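Glycogen synthase (Cyanobacterium sp. CLg1, PDB 6GNF) is a glycogen (starch) synthase of the glycosyltransferase superfamily, built from two Rossmann-like domains, and binds adenosine-5'-diphosphate and a glycan. Local coordinates at residues 28-33 and 118-123; 106-111 and 133-138; 351-356 and 424-429. All coordinates share one frame; numbering follows the deposited sequence.

Followed from the N terminus, the chain leaves strand 23-27 through residues 28-33, which contact 1 joins to residues 118-123, closing a loop rich in strand. Contact 2 opens inside that loop, at 106-111, and ends beyond it, at 133-138, so the two cross along the chain. They also touch in space, Phe136 lying against Thr29 and Tyr121; contact 1 ties the loop after strand 23-27 to the glycan pocket, and contact 2 ties the end of strand 99-105 to helix 132-144. Contact 3 follows in series, pairing neighbouring strands 352-356 and 426-429 of the second domain's sheet. Its centre lies about 27 Å from that of contact 1 and 39 Å from that of contact 2.

Contact 1 of 3, residues 28-33 and 118-123; sequences STEVAP and KKLYGP. With GLC (alpha-D-glucopyranose), chain D.
Tyr121 carries its hydroxyl into a short chain of hydrogen bonds between two neighbouring residues of the loop 28-33. Thr29 OG1 donates to Tyr121 OH at 2.7 Å, and Tyr121 OH in turn donates to Glu30 OE2 at 2.8 Å. A chi1 of 47° sets Thr29 OG1 between its backbone N and carbonyl carbon, turned to the phenol oxygen. Both partners sit near the plane of the phenol, at its edge, so the oxygen accepts and donates at once. The carboxylate is met on its anti side, 20° out of its own plane, and is turned 47° from the ring. Nearer the backbone than its carboxylate, Glu30 CG rests 3.8 Å from Leu120 CD2.

The ring belongs to the glycan pocket. Alpha-D-glucopyranose lies over one face toward the rim, with its O5 3.6 Å from Tyr121 CD2, while Leu120 CB backs the opposite face over its centre. Phe136 of helix 132-144 and His173 also pack on the ring. The loop 28-33 follows the first strand of the N-terminal Rossmann-like domain and leads into the KTGGL sequence characteristic of the family.

Thr37, from that KTGGL sequence, hydrogen-bonds both Glu30 OE2 and the glucose, which couples the carboxylate to the sugar. Within the loop, Ser28 OG donates to Glu30 O at 2.7 Å from above the carbonyl plane, and Thr44 of helix 39-54 bonds the same oxygen.

Contact 2 of 3, residues 106-111 and 133-138; sequences HHVYLS and VERFAM
Val108 and Arg135 bring the short helix 107-110 within 7.1 Å, CA to CA, of helix 132-144. Two hydrogen bonds run between the helices in opposite senses. Arg135 folds at chi3 (44°) so that NH1 returns to Val108 O at 2.9 Å; the oxygen lies in the guanidinium plane, but the bond is bent, with 135° at the hydrogen. Tyr109 reaches the other way, its OH donating to Arg135 O at 2.6 Å in the carbonyl plane. The two side chains thus slide past each other, ring and guanidinium planes 62° apart. The rest of the guanidinium is steadied by Asn132, which accepts from NE, and by a weak bond from NH2 to Leu120 O.

Met138 supplies the apolar half. Its CE sits over the face of His106 in a CH-pi contact, 4.0 Å from the ring centroid, and SD lies over the same ring. That methyl also meets Val108 CG2 tip to tip at 3.7 Å and lies 3.6 Å from Tyr109 CZ, so three residues share one terminal carbon.

His106 has a second duty: its ND1 accepts from Val108 N at 3.3 Å, almost straight and in the ring plane, while NE2 bonds Thr87 of strand 85-96. A side-chain N-cap starts the short helix, and the contact packs it on helix 132-144, both against antiparallel strands 72-82 and 85-96 of the N-terminal Rossmann-like domain.

Contact 3 of 3, residues 351-356 and 424-429; sequences PLFGFI and ADYCLM. With ADP (adenosine-5'-diphosphate), chain F.
Phe353 and Tyr426 stack on one side of two parallel strands, at the tightly packed end of the pairing. Their rings form an offset stack, centroids 4.9 Å apart and planes at 23°, with Tyr426 CD2 over the rim of the phenylalanine face. Leu428 CD1 adds to the same cluster, 4.1 Å from Phe353 CD2, and helix 485-503 packs on it through Met499 and Ala502.

The backbone here is gripped closely. Leu352 O accepts from both Tyr426 N and Asp425 N, each at 3.0 Å, the first nearly along the C=O axis; Gly354 then bonds Tyr426 O and Leu428 N through its own N and O. Asp425 extends the pairing by a side chain: with CG beside its backbone N (chi1 -62°), OD2 takes Leu352 N at 3.0 Å on the anti side. The same oxygen forms a salt bridge with Lys335, which probably favours its charged form.

Toward the C-terminal ends the hold loosens. The strand axes cross at -46°, and beyond Leu428 N a water stands where the next direct bond would fall, accepting from Ile356 N at 2.9 Å and donating to Leu428 O at 2.8 Å. Partly exposed Ile356 turns CG2 to the adenine of adenosine-5'-diphosphate, 3.6 Å from its C4. Such a site, at the C-terminal ends of the central strands of a six-stranded parallel sheet ordered 3-2-1-4-5-6, is characteristic of the Rossmann-like nucleotide-binding domain of GT-B glycosyltransferases.

Contact 1 of 3, residues 28-33 and 118-123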
loop_
_atom_site.group_PDB
_atom_site.type_symbol
_atom_site.label_atom_id
_atom_site.label_comp_id
_atom_site.label_asym_id
_atom_site.label_seq_id
_atom_site.Cartn_x
_atom_site.Cartn_y
_atom_site.Cartn_z
ATOM N N SER A 28 -11.929 3.615 0.472
ATOM C CA SER A 28 -10.779 3.266 -0.354
ATOM C C SER A 28 -11.184 2.487 -1.581
ATOM O O SER A 28 -12.307 2.022 -1.692
ATOM C CB SER A 28 -9.744 2.453 0.442
ATOM O OG SER A 28 -10.187 1.177 0.782
ATOM N N THR A 29 -10.216 2.278 -2.461
ATOM C CA THR A 29 -10.403 1.416 -3.626
ATOM C C THR A 29 -10.145 -0.052 -3.304
ATOM O O THR A 29 -10.507 -0.907 -4.090
ATOM C CB THR A 29 -9.449 1.825 -4.758
ATOM O OG1 THR A 29 -8.135 2.001 -4.208
ATOM C CG2 THR A 29 -9.883 3.125 -5.350
ATOM N N GLU A 30 -9.489 -0.328 -2.175
ATOM C CA GLU A 30 -9.048 -1.678 -1.850
ATOM C C GLU A 30 -9.404 -2.037 -0.420
ATOM O O GLU A 30 -9.138 -1.259 0.491
ATOM C CB GLU A 30 -7.530 -1.777 -1.958
ATOM C CG GLU A 30 -6.979 -1.863 -3.360
ATOM C CD GLU A 30 -5.457 -1.952 -3.383
ATOM O OE1 GLU A 30 -4.843 -2.583 -2.485
ATOM O OE2 GLU A 30 -4.879 -1.374 -4.327
ATOM N N VAL A 31 -9.933 -3.243 -0.228
ATOM C CA VAL A 31 -10.111 -3.822 1.108
ATOM C C VAL A 31 -9.802 -5.315 1.030
ATOM O O VAL A 31 -10.559 -6.077 0.443
ATOM C CB VAL A 31 -11.557 -3.646 1.644
ATOM C CG1 VAL A 31 -11.671 -4.233 3.045
ATOM C CG2 VAL A 31 -11.967 -2.185 1.658
ATOM N N ALA A 32 -8.680 -5.726 1.606
ATOM C CA ALA A 32 -8.325 -7.140 1.617
ATOM C C ALA A 32 -9.326 -7.894 2.481
ATOM O O ALA A 32 -9.870 -7.333 3.425
ATOM C CB ALA A 32 -6.913 -7.339 2.162
ATOM N N PRO A 33 -9.585 -9.173 2.156
ATOM C CA PRO A 33 -9.046 -9.941 1.036
ATOM C C PRO A 33 -9.889 -9.829 -0.241
ATOM O O PRO A 33 -9.606 -10.475 -1.227
ATOM C CB PRO A 33 -9.071 -11.372 1.571
ATOM C CG PRO A 33 -10.266 -11.402 2.475
ATOM C CD PRO A 33 -10.462 -10.003 3.002
ATOM N N LYS A 118 -8.512 -8.274 -10.278
ATOM C CA LYS A 118 -7.465 -7.890 -11.226
ATOM C C LYS A 118 -7.918 -6.652 -11.983
ATOM O O LYS A 118 -9.121 -6.444 -12.180
ATOM C CB LYS A 118 -7.168 -9.022 -12.221
ATOM C CG LYS A 118 -7.426 -10.424 -11.691
ATOM C CD LYS A 118 -6.689 -11.490 -12.484
ATOM C CE LYS A 118 -5.251 -11.630 -12.013
ATOM N NZ LYS A 118 -4.622 -12.847 -12.585
ATOM N N LYS A 119 -6.954 -5.827 -12.385
ATOM C CA LYS A 119 -7.227 -4.650 -13.214
ATOM C C LYS A 119 -8.216 -3.682 -12.550
ATOM O O LYS A 119 -9.223 -3.281 -13.146
ATOM C CB LYS A 119 -7.713 -5.086 -14.602
ATOM C CG LYS A 119 -6.703 -5.950 -15.341
ATOM C CD LYS A 119 -7.349 -6.776 -16.436
ATOM C CE LYS A 119 -6.368 -7.800 -16.978
ATOM N NZ LYS A 119 -6.973 -8.651 -18.040
ATOM N N LEU A 120 -7.912 -3.331 -11.305
ATOM C CA LEU A 120 -8.670 -2.327 -10.562
ATOM C C LEU A 120 -8.504 -0.920 -11.169
ATOM O O LEU A 120 -9.479 -0.177 -11.290
ATOM C CB LEU A 120 -8.242 -2.295 -9.083
ATOM C CG LEU A 120 -8.845 -3.334 -8.126
ATOM C CD1 LEU A 120 -8.592 -4.770 -8.571
ATOM C CD2 LEU A 120 -8.303 -3.106 -6.723
ATOM N N TYR A 121 -7.272 -0.569 -11.553
ATOM C CA TYR A 121 -6.941 0.801 -11.983
ATOM C C TYR A 121 -6.768 0.965 -13.499
ATOM O O TYR A 121 -6.830 2.087 -14.009
ATOM C CB TYR A 121 -5.685 1.294 -11.250
ATOM C CG TYR A 121 -5.811 1.166 -9.750
ATOM C CD1 TYR A 121 -6.702 1.961 -9.032
ATOM C CD2 TYR A 121 -5.068 0.228 -9.048
ATOM C CE1 TYR A 121 -6.842 1.826 -7.656
ATOM C CE2 TYR A 121 -5.197 0.097 -7.676
ATOM C CZ TYR A 121 -6.087 0.893 -6.985
ATOM O OH TYR A 121 -6.197 0.739 -5.622
ATOM N N GLY A 122 -6.550 -0.138 -14.211
ATOM C CA GLY A 122 -6.436 -0.112 -15.670
ATOM C C GLY A 122 -6.254 -1.499 -16.268
ATOM O O GLY A 122 -6.096 -2.472 -15.537
ATOM N N PRO A 123 -6.278 -1.602 -17.606
ATOM C CA PRO A 123 -6.149 -2.902 -18.280
ATOM C C PRO A 123 -4.724 -3.497 -18.244
ATOM O O PRO A 123 -4.563 -4.679 -17.939
ATOM C CB PRO A 123 -6.593 -2.599 -19.719
ATOM C CG PRO A 123 -6.343 -1.143 -19.913
ATOM C CD PRO A 123 -6.435 -0.487 -18.562
HETATM C C1 GLC D . -1.989 2.714 -9.774
HETATM C C2 GLC D . -2.843 3.502 -8.769
HETATM C C3 GLC D . -2.133 3.548 -7.419
HETATM C C4 GLC D . -1.827 2.129 -6.944
HETATM C C5 GLC D . -0.945 1.442 -7.995
HETATM C C6 GLC D . -0.495 0.025 -7.607
HETATM O O2 GLC D . -3.063 4.844 -9.219
HETATM O O3 GLC D . -2.911 4.240 -6.442
HETATM O O4 GLC D . -1.177 2.224 -5.672
HETATM O O5 GLC D . -1.655 1.417 -9.245
HETATM O O6 GLC D . -1.605 -0.872 -7.441
#

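Contact 2 of 3, residues 106-111 and 133-138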
loop_
_atom_site.group_PDB
_atom_site.type_symbol
_atom_site.label_atom_id
_atom_site.label_comp_id
_atom_site.label_asym_id
_atom_site.label_seq_id
_atom_site.Cartn_x
_atom_site.Cartn_y
_atom_site.Cartn_z
ATOM N N HIS A 106 -21.855 -0.584 -9.492
ATOM C CA HIS A 106 -22.142 0.112 -10.739
ATOM C C HIS A 106 -21.461 -0.629 -11.880
ATOM O O HIS A 106 -20.406 -1.220 -11.690
ATOM C CB HIS A 106 -21.625 1.548 -10.690
ATOM C CG HIS A 106 -22.223 2.438 -11.728
ATOM N ND1 HIS A 106 -21.781 2.471 -13.033
ATOM C CD2 HIS A 106 -23.244 3.323 -11.657
ATOM C CE1 HIS A 106 -22.504 3.331 -13.724
ATOM N NE2 HIS A 106 -23.401 3.865 -12.913
ATOM N N HIS A 107 -22.049 -0.548 -13.067
ATOM C CA HIS A 107 -21.516 -1.201 -14.256
ATOM C C HIS A 107 -20.017 -0.894 -14.487
ATOM O O HIS A 107 -19.271 -1.779 -14.855
ATOM C CB HIS A 107 -22.412 -0.853 -15.473
ATOM C CG HIS A 107 -21.784 -1.089 -16.806
ATOM N ND1 HIS A 107 -21.856 -2.313 -17.446
ATOM C CD2 HIS A 107 -21.153 -0.253 -17.666
ATOM C CE1 HIS A 107 -21.259 -2.232 -18.622
ATOM N NE2 HIS A 107 -20.818 -0.994 -18.777
ATOM N N VAL A 108 -19.568 0.319 -14.179
ATOM C CA VAL A 108 -18.193 0.716 -14.459
ATOM C C VAL A 108 -17.191 0.103 -13.494
ATOM O O VAL A 108 -16.000 0.201 -13.749
ATOM C CB VAL A 108 -17.991 2.259 -14.460
ATOM C CG1 VAL A 108 -18.970 2.926 -15.408
ATOM C CG2 VAL A 108 -18.118 2.850 -13.060
ATOM N N TYR A 109 -17.656 -0.446 -12.369
ATOM C CA TYR A 109 -16.770 -1.155 -11.452
ATOM C C TYR A 109 -16.758 -2.648 -11.730
ATOM O O TYR A 109 -15.692 -3.255 -11.748
ATOM C CB TYR A 109 -17.170 -0.934 -9.998
ATOM C CG TYR A 109 -17.175 0.495 -9.540
ATOM C CD1 TYR A 109 -16.093 1.333 -9.778
ATOM C CD2 TYR A 109 -18.253 1.009 -8.830
ATOM C CE1 TYR A 109 -16.100 2.646 -9.351
ATOM C CE2 TYR A 109 -18.263 2.319 -8.398
ATOM C CZ TYR A 109 -17.181 3.133 -8.662
ATOM O OH TYR A 109 -17.194 4.433 -8.243
ATOM N N LEU A 110 -17.933 -3.233 -11.940
ATOM C CA LEU A 110 -18.050 -4.684 -12.009
ATOM C C LEU A 110 -17.570 -5.237 -13.336
ATOM O O LEU A 110 -16.771 -6.177 -13.379
ATOM C CB LEU A 110 -19.505 -5.105 -11.794
ATOM C CG LEU A 110 -19.766 -6.592 -11.568
ATOM C CD1 LEU A 110 -19.137 -7.054 -10.270
ATOM C CD2 LEU A 110 -21.262 -6.867 -11.562
ATOM N N SER A 111 -18.060 -4.640 -14.415
ATOM C CA SER A 111 -17.912 -5.197 -15.759
ATOM C C SER A 111 -16.657 -4.732 -16.528
ATOM O O SER A 111 -16.594 -4.892 -17.757
ATOM C CB SER A 111 -19.174 -4.878 -16.573
ATOM O OG SER A 111 -19.320 -3.473 -16.716
ATOM N N VAL A 133 -11.135 9.375 -13.597
ATOM C CA VAL A 133 -11.694 10.600 -13.034
ATOM C C VAL A 133 -13.149 10.363 -12.634
ATOM O O VAL A 133 -13.526 10.604 -11.496
ATOM C CB VAL A 133 -11.598 11.777 -14.027
ATOM C CG1 VAL A 133 -12.486 12.945 -13.612
ATOM C CG2 VAL A 133 -10.150 12.237 -14.165
ATOM N N GLU A 134 -13.956 9.885 -13.570
ATOM C CA GLU A 134 -15.377 9.701 -13.309
ATOM C C GLU A 134 -15.621 8.593 -12.279
ATOM O O GLU A 134 -16.440 8.746 -11.381
ATOM C CB GLU A 134 -16.124 9.414 -14.609
ATOM C CG GLU A 134 -16.196 10.589 -15.566
ATOM C CD GLU A 134 -14.938 10.785 -16.407
ATOM O OE1 GLU A 134 -14.899 11.720 -17.244
ATOM O OE2 GLU A 134 -13.955 10.027 -16.238
ATOM N N ARG A 135 -14.894 7.485 -12.404
ATOM C CA ARG A 135 -15.051 6.331 -11.519
ATOM C C ARG A 135 -14.776 6.651 -10.062
ATOM O O ARG A 135 -15.522 6.225 -9.180
ATOM C CB ARG A 135 -14.123 5.185 -11.954
ATOM C CG ARG A 135 -14.729 4.257 -12.999
ATOM C CD ARG A 135 -13.681 3.560 -13.856
ATOM N NE ARG A 135 -12.557 3.040 -13.086
ATOM C CZ ARG A 135 -12.424 1.795 -12.640
ATOM N NH1 ARG A 135 -13.358 0.877 -12.860
ATOM N NH2 ARG A 135 -11.330 1.466 -11.958
ATOM N N PHE A 136 -13.709 7.394 -9.797
ATOM C CA PHE A 136 -13.311 7.648 -8.419
ATOM C C PHE A 136 -13.960 8.887 -7.810
ATOM O O PHE A 136 -14.221 8.914 -6.611
ATOM C CB PHE A 136 -11.787 7.665 -8.290
ATOM C CG PHE A 136 -11.146 6.356 -8.655
ATOM C CD1 PHE A 136 -11.682 5.154 -8.207
ATOM C CD2 PHE A 136 -10.014 6.317 -9.457
ATOM C CE1 PHE A 136 -11.099 3.947 -8.552
ATOM C CE2 PHE A 136 -9.424 5.104 -9.802
ATOM C CZ PHE A 136 -9.969 3.921 -9.354
ATOM N N ALA A 137 -14.276 9.884 -8.630
ATOM C CA ALA A 137 -15.169 10.945 -8.172
ATOM C C ALA A 137 -16.520 10.348 -7.745
ATOM O O ALA A 137 -17.104 10.762 -6.742
ATOM C CB ALA A 137 -15.373 11.989 -9.255
ATOM N N MET A 138 -17.024 9.392 -8.516
ATOM C CA MET A 138 -18.293 8.748 -8.174
ATOM C C MET A 138 -18.202 7.952 -6.866
ATOM O O MET A 138 -19.170 7.890 -6.099
ATOM C CB MET A 138 -18.761 7.844 -9.310
ATOM C CG MET A 138 -20.150 7.241 -9.076
ATOM S SD MET A 138 -20.809 6.386 -10.515
ATOM C CE MET A 138 -19.796 4.911 -10.465
#

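Contact 3 of 3, residues 351-356 and 424-429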
loop_
_atom_site.group_PDB
_atom_site.type_symbol
_atom_site.label_atom_id
_atom_site.label_comp_id
_atom_site.label_asym_id
_atom_site.label_seq_id
_atom_site.Cartn_x
_atom_site.Cartn_y
_atom_site.Cartn_z
ATOM N N PRO A 351 23.555 -18.721 3.485
ATOM C CA PRO A 351 22.591 -17.664 3.804
ATOM C C PRO A 351 21.710 -17.329 2.607
ATOM O O PRO A 351 22.222 -17.165 1.500
ATOM C CB PRO A 351 23.477 -16.471 4.182
ATOM C CG PRO A 351 24.776 -16.724 3.502
ATOM C CD PRO A 351 24.941 -18.215 3.456
ATOM N N LEU A 352 20.403 -17.225 2.838
ATOM C CA LEU A 352 19.445 -17.005 1.762
ATOM C C LEU A 352 18.722 -15.675 1.926
ATOM O O LEU A 352 18.202 -15.376 2.996
ATOM C CB LEU A 352 18.431 -18.150 1.719
ATOM C CG LEU A 352 17.572 -18.233 0.450
ATOM C CD1 LEU A 352 17.233 -19.675 0.121
ATOM C CD2 LEU A 352 16.292 -17.425 0.563
ATOM N N PHE A 353 18.699 -14.891 0.848
ATOM C CA PHE A 353 17.989 -13.611 0.785
ATOM C C PHE A 353 16.721 -13.753 -0.050
ATOM O O PHE A 353 16.746 -14.345 -1.126
ATOM C CB PHE A 353 18.871 -12.546 0.132
ATOM C CG PHE A 353 20.051 -12.135 0.963
ATOM C CD1 PHE A 353 21.231 -12.854 0.916
ATOM C CD2 PHE A 353 19.986 -11.011 1.776
ATOM C CE1 PHE A 353 22.326 -12.470 1.674
ATOM C CE2 PHE A 353 21.074 -10.621 2.540
ATOM C CZ PHE A 353 22.247 -11.350 2.490
ATOM N N GLY A 354 15.615 -13.204 0.440
ATOM C CA GLY A 354 14.337 -13.272 -0.265
ATOM C C GLY A 354 13.752 -11.901 -0.559
ATOM O O GLY A 354 13.728 -11.028 0.311
ATOM N N PHE A 355 13.277 -11.713 -1.789
ATOM C CA PHE A 355 12.579 -10.490 -2.180
ATOM C C PHE A 355 11.166 -10.826 -2.635
ATOM O O PHE A 355 10.954 -11.768 -3.397
ATOM C CB PHE A 355 13.330 -9.771 -3.308
ATOM C CG PHE A 355 12.554 -8.637 -3.925
ATOM C CD1 PHE A 355 11.637 -8.872 -4.941
ATOM C CD2 PHE A 355 12.740 -7.330 -3.489
ATOM C CE1 PHE A 355 10.916 -7.832 -5.506
ATOM C CE2 PHE A 355 12.032 -6.286 -4.057
ATOM C CZ PHE A 355 11.116 -6.539 -5.066
ATOM N N ILE A 356 10.199 -10.064 -2.155
ATOM C CA ILE A 356 8.827 -10.186 -2.619
ATOM C C ILE A 356 8.300 -8.787 -2.863
ATOM O O ILE A 356 8.252 -7.984 -1.942
ATOM C CB ILE A 356 7.919 -10.875 -1.584
ATOM C CG1 ILE A 356 8.548 -12.177 -1.082
ATOM C CG2 ILE A 356 6.553 -11.156 -2.195
ATOM C CD1 ILE A 356 7.864 -12.747 0.141
ATOM N N ALA A 424 13.643 -18.072 4.125
ATOM C CA ALA A 424 14.770 -17.164 3.955
ATOM C C ALA A 424 15.364 -16.762 5.299
ATOM O O ALA A 424 14.657 -16.694 6.306
ATOM C CB ALA A 424 14.345 -15.920 3.187
ATOM N N ASP A 425 16.659 -16.469 5.294
ATOM C CA ASP A 425 17.328 -15.915 6.466
ATOM C C ASP A 425 17.136 -14.414 6.518
ATOM O O ASP A 425 17.043 -13.829 7.595
ATOM C CB ASP A 425 18.810 -16.230 6.407
ATOM C CG ASP A 425 19.070 -17.703 6.435
ATOM O OD1 ASP A 425 18.485 -18.362 7.314
ATOM O OD2 ASP A 425 19.849 -18.196 5.586
ATOM N N TYR A 426 17.091 -13.798 5.338
ATOM C CA TYR A 426 17.013 -12.353 5.223
ATOM C C TYR A 426 15.889 -11.917 4.282
ATOM O O TYR A 426 15.644 -12.550 3.259
ATOM C CB TYR A 426 18.356 -11.810 4.737
ATOM C CG TYR A 426 19.500 -12.107 5.683
ATOM C CD1 TYR A 426 19.624 -11.422 6.884
ATOM C CD2 TYR A 426 20.447 -13.082 5.384
ATOM C CE1 TYR A 426 20.663 -11.690 7.761
ATOM C CE2 TYR A 426 21.491 -13.363 6.255
ATOM C CZ TYR A 426 21.601 -12.664 7.443
ATOM O OH TYR A 426 22.650 -12.937 8.308
ATOM N N CYS A 427 15.229 -10.820 4.641
ATOM C CA CYS A 427 14.211 -10.188 3.806
ATOM C C CYS A 427 14.805 -8.932 3.164
ATOM O O CYS A 427 15.075 -7.944 3.839
ATOM C CB CYS A 427 12.998 -9.833 4.655
ATOM S SG CYS A 427 11.775 -8.831 3.807
ATOM N N LEU A 428 14.992 -8.981 1.849
ATOM C CA LEU A 428 15.744 -7.969 1.118
ATOM C C LEU A 428 14.814 -6.964 0.446
ATOM O O LEU A 428 14.022 -7.338 -0.424
ATOM C CB LEU A 428 16.599 -8.669 0.066
ATOM C CG LEU A 428 17.648 -7.875 -0.705
ATOM C CD1 LEU A 428 18.778 -7.452 0.212
ATOM C CD2 LEU A 428 18.189 -8.714 -1.854
ATOM N N MET A 429 14.888 -5.699 0.875
ATOM C CA MET A 429 14.034 -4.631 0.344
ATOM C C MET A 429 14.842 -3.395 -0.064
ATOM O O MET A 429 14.927 -2.425 0.693
ATOM C CB MET A 429 12.996 -4.222 1.388
ATOM C CG MET A 429 12.131 -5.368 1.887
ATOM S SD MET A 429 10.927 -4.812 3.100
ATOM C CE MET A 429 9.853 -3.821 2.082
HETATM P PB ADP F . 3.340 -2.086 -1.652
HETATM O O1B ADP F . 4.150 -0.828 -1.836
HETATM O O2B ADP F . 2.078 -1.875 -0.863
HETATM O O3B ADP F . 3.190 -2.894 -2.912
HETATM P PA ADP F . 3.973 -3.430 0.818
HETATM O O1A ADP F . 3.388 -2.288 1.639
HETATM O O2A ADP F . 5.199 -4.192 1.303
HETATM O O3A ADP F . 4.303 -2.963 -0.698
HETATM O "O5'" ADP F . 2.805 -4.515 0.549
HETATM C "C5'" ADP F . 2.872 -5.435 -0.547
HETATM C "C4'" ADP F . 2.200 -6.731 -0.110
HETATM O "O4'" ADP F . 1.947 -7.606 -1.211
HETATM C "C3'" ADP F . 3.091 -7.493 0.849
HETATM O "O3'" ADP F . 2.267 -7.986 1.910
HETATM C "C2'" ADP F . 3.693 -8.602 0.015
HETATM O "O2'" ADP F . 3.860 -9.754 0.835
HETATM C "C1'" ADP F . 2.681 -8.826 -1.094
HETATM N N9 ADP F . 3.228 -9.146 -2.441
HETATM C C8 ADP F . 3.840 -8.292 -3.289
HETATM N N7 ADP F . 4.181 -8.912 -4.452
HETATM C C5 ADP F . 3.769 -10.189 -4.361
HETATM C C6 ADP F . 3.802 -11.393 -5.216
HETATM N N6 ADP F . 4.360 -11.363 -6.442
HETATM N N1 ADP F . 3.260 -12.532 -4.735
HETATM C C2 ADP F . 2.699 -12.601 -3.517
HETATM N N3 ADP F . 2.635 -11.542 -2.689
HETATM C C4 ADP F . 3.135 -10.334 -3.042
HETATM O O HOH W 1 11.259 -7.958 -0.384
#